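Long-range contact in 450aa long hypothetical fmu protein (Pyrococcus horikoshii, PDB 2YXL), which probably methylates cytosine at its 5-carbon in RNA, using S-adenosyl-L-methionine as methyl donor: residues Ile221-Gly226 and Gln244-Ala249. Residues are numbered along the deposited sequence; the frame is centred on the assembly and turned at random.
Sequences ILKIKG and QEEASA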
loop_
_atom_site.group_PDB
_atom_site.type_symbol
_atom_site.label_atom_id
_atom_site.label_comp_id
_atom_site.label_asym_id
_atom_site.label_seq_id
_atom_site.Cartn_x
_atom_site.Cartn_y
_atom_site.Cartn_z
ATOM N N ILE A 221 -6.421 16.188 4.332
ATOM C CA ILE A 221 -6.257 15.143 3.325
ATOM C C ILE A 221 -6.879 15.568 1.992
ATOM O O ILE A 221 -8.022 16.037 1.943
ATOM C CB ILE A 221 -6.845 13.780 3.806
ATOM C CG1 ILE A 221 -5.978 13.172 4.923
ATOM C CG2 ILE A 221 -7.021 12.792 2.643
ATOM C CD1 ILE A 221 -4.626 12.610 4.464
ATOM N N LEU A 222 -6.112 15.408 0.918
ATOM C CA LEU A 222 -6.588 15.715 -0.422
ATOM C C LEU A 222 -6.470 14.501 -1.316
ATOM O O LEU A 222 -5.458 13.796 -1.295
ATOM C CB LEU A 222 -5.791 16.873 -1.036
ATOM C CG LEU A 222 -5.613 18.177 -0.254
ATOM C CD1 LEU A 222 -4.588 19.050 -0.953
ATOM C CD2 LEU A 222 -6.934 18.918 -0.074
ATOM N N LYS A 223 -7.509 14.255 -2.104
ATOM C CA LYS A 223 -7.428 13.262 -3.162
ATOM C C LYS A 223 -7.144 13.981 -4.475
ATOM O O LYS A 223 -7.860 14.909 -4.853
ATOM C CB LYS A 223 -8.700 12.413 -3.226
ATOM C CG LYS A 223 -8.893 11.533 -1.989
ATOM C CD LYS A 223 -10.226 10.783 -1.997
ATOM C CE LYS A 223 -10.307 9.763 -0.842
ATOM N NZ LYS A 223 -10.461 10.395 0.517
ATOM N N ILE A 224 -6.062 13.581 -5.135
ATOM C CA ILE A 224 -5.676 14.163 -6.417
ATOM C C ILE A 224 -5.710 13.106 -7.516
ATOM O O ILE A 224 -5.326 11.957 -7.294
ATOM C CB ILE A 224 -4.297 14.887 -6.361
ATOM C CG1 ILE A 224 -3.151 13.907 -6.071
ATOM C CG2 ILE A 224 -4.327 16.021 -5.334
ATOM C CD1 ILE A 224 -1.758 14.467 -6.342
ATOM N N LYS A 225 -6.193 13.496 -8.691
ATOM C CA LYS A 225 -6.317 12.578 -9.815
ATOM C C LYS A 225 -4.985 12.485 -10.553
ATOM O O LYS A 225 -4.505 13.473 -11.114
ATOM C CB LYS A 225 -7.437 13.031 -10.763
ATOM C CG LYS A 225 -7.958 11.940 -11.697
ATOM C CD LYS A 225 -9.180 12.419 -12.469
ATOM C CE LYS A 225 -10.033 11.265 -12.980
ATOM N NZ LYS A 225 -9.434 10.578 -14.160
ATOM N N GLY A 226 -4.395 11.291 -10.541
ATOM C CA GLY A 226 -3.127 11.032 -11.221
ATOM C C GLY A 226 -3.216 11.195 -12.731
ATOM O O GLY A 226 -4.310 11.382 -13.269
ATOM N N GLN A 244 -0.305 9.899 1.991
ATOM C CA GLN A 244 -0.915 9.194 3.115
ATOM C C GLN A 244 -2.405 8.992 2.865
ATOM O O GLN A 244 -3.088 9.900 2.391
ATOM C CB GLN A 244 -0.705 9.960 4.432
ATOM C CG GLN A 244 -1.274 9.247 5.656
ATOM C CD GLN A 244 -1.001 9.962 6.970
ATOM O OE1 GLN A 244 -1.436 11.098 7.183
ATOM N NE2 GLN A 244 -0.301 9.281 7.874
ATOM N N GLU A 245 -2.894 7.802 3.198
ATOM C CA GLU A 245 -4.315 7.489 3.119
ATOM C C GLU A 245 -5.088 8.207 4.214
ATOM O O GLU A 245 -4.539 8.503 5.278
ATOM C CB GLU A 245 -4.550 5.978 3.225
ATOM C CG GLU A 245 -3.918 5.146 2.108
ATOM C CD GLU A 245 -4.509 5.424 0.725
ATOM O OE1 GLU A 245 -5.620 5.992 0.620
ATOM O OE2 GLU A 245 -3.850 5.061 -0.270
ATOM N N GLU A 246 -6.362 8.487 3.943
ATOM C CA GLU A 246 -7.239 9.146 4.909
ATOM C C GLU A 246 -7.275 8.393 6.247
ATOM O O GLU A 246 -7.150 9.005 7.310
ATOM C CB GLU A 246 -8.652 9.306 4.335
ATOM C CG GLU A 246 -9.583 10.161 5.188
ATOM C CD GLU A 246 -11.027 10.081 4.733
ATOM O OE1 GLU A 246 -11.498 11.033 4.073
ATOM O OE2 GLU A 246 -11.693 9.065 5.016
ATOM N N ALA A 247 -7.431 7.072 6.177
ATOM C CA ALA A 247 -7.475 6.216 7.363
ATOM C C ALA A 247 -6.227 6.350 8.246
ATOM O O ALA A 247 -6.324 6.368 9.473
ATOM C CB ALA A 247 -7.696 4.764 6.960
ATOM N N SER A 248 -5.063 6.460 7.609
ATOM C CA SER A 248 -3.803 6.640 8.321
ATOM C C SER A 248 -3.699 7.997 9.016
ATOM O O SER A 248 -3.118 8.100 10.097
ATOM C CB SER A 248 -2.626 6.445 7.372
ATOM O OG SER A 248 -2.563 5.105 6.913
ATOM N N ALA A 249 -4.265 9.030 8.394
ATOM C CA ALA A 249 -4.280 10.376 8.974
ATOM C C ALA A 249 -5.163 10.461 10.219
ATOM O O ALA A 249 -4.838 11.182 11.164
ATOM C CB ALA A 249 -4.732 11.387 7.947
#
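Ile221, at the start of strand 221-225, faces the first turn of helix 246-255, with its CA 6.3 Å from that of Glu246 and no hydrogen bond between the two segments. A hydrogen bond from Ala249 N to Glu245 O closes the turn, Glu245 holding the N-cap position. Ile221 makes the largest single share of the contact: with CG1 anti to its carbonyl carbon (chi1 -71°), its longer branch reaches this turn, where CD1 meets the Ala249 methyl at 3.7 Å. The same CD1 lies 3.7 Å from Gln244 O, a carbonyl already hydrogen-bonded to Ser188 OG. CG2 instead lies near Glu246 CB, at 4.2 Å. Such packing illustrates how a small antiparallel sheet can be joined to a catalytic domain: strand 221-225 belongs to the ferredoxin-like domain, whereas helix 246-255 leads into the Rossmann-like methyltransferase fold. The Gln244 side chain, its OE1 hydrogen-bonded to Arg190, has its nearest atom about 5 Å from bound sinefungin. At the polar margin, the Lys223 chain runs extended and bends only at chi4 (72°), leaving NZ in a long salt bridge with Glu246 OE1, 3.8 Å away. The main partner of that buried carboxylate is Ser215, whose OG is hydrogen-bonded to OE1; OE2 takes a salt bridge to Arg217 and a hydrogen bond to Tyr420 OH.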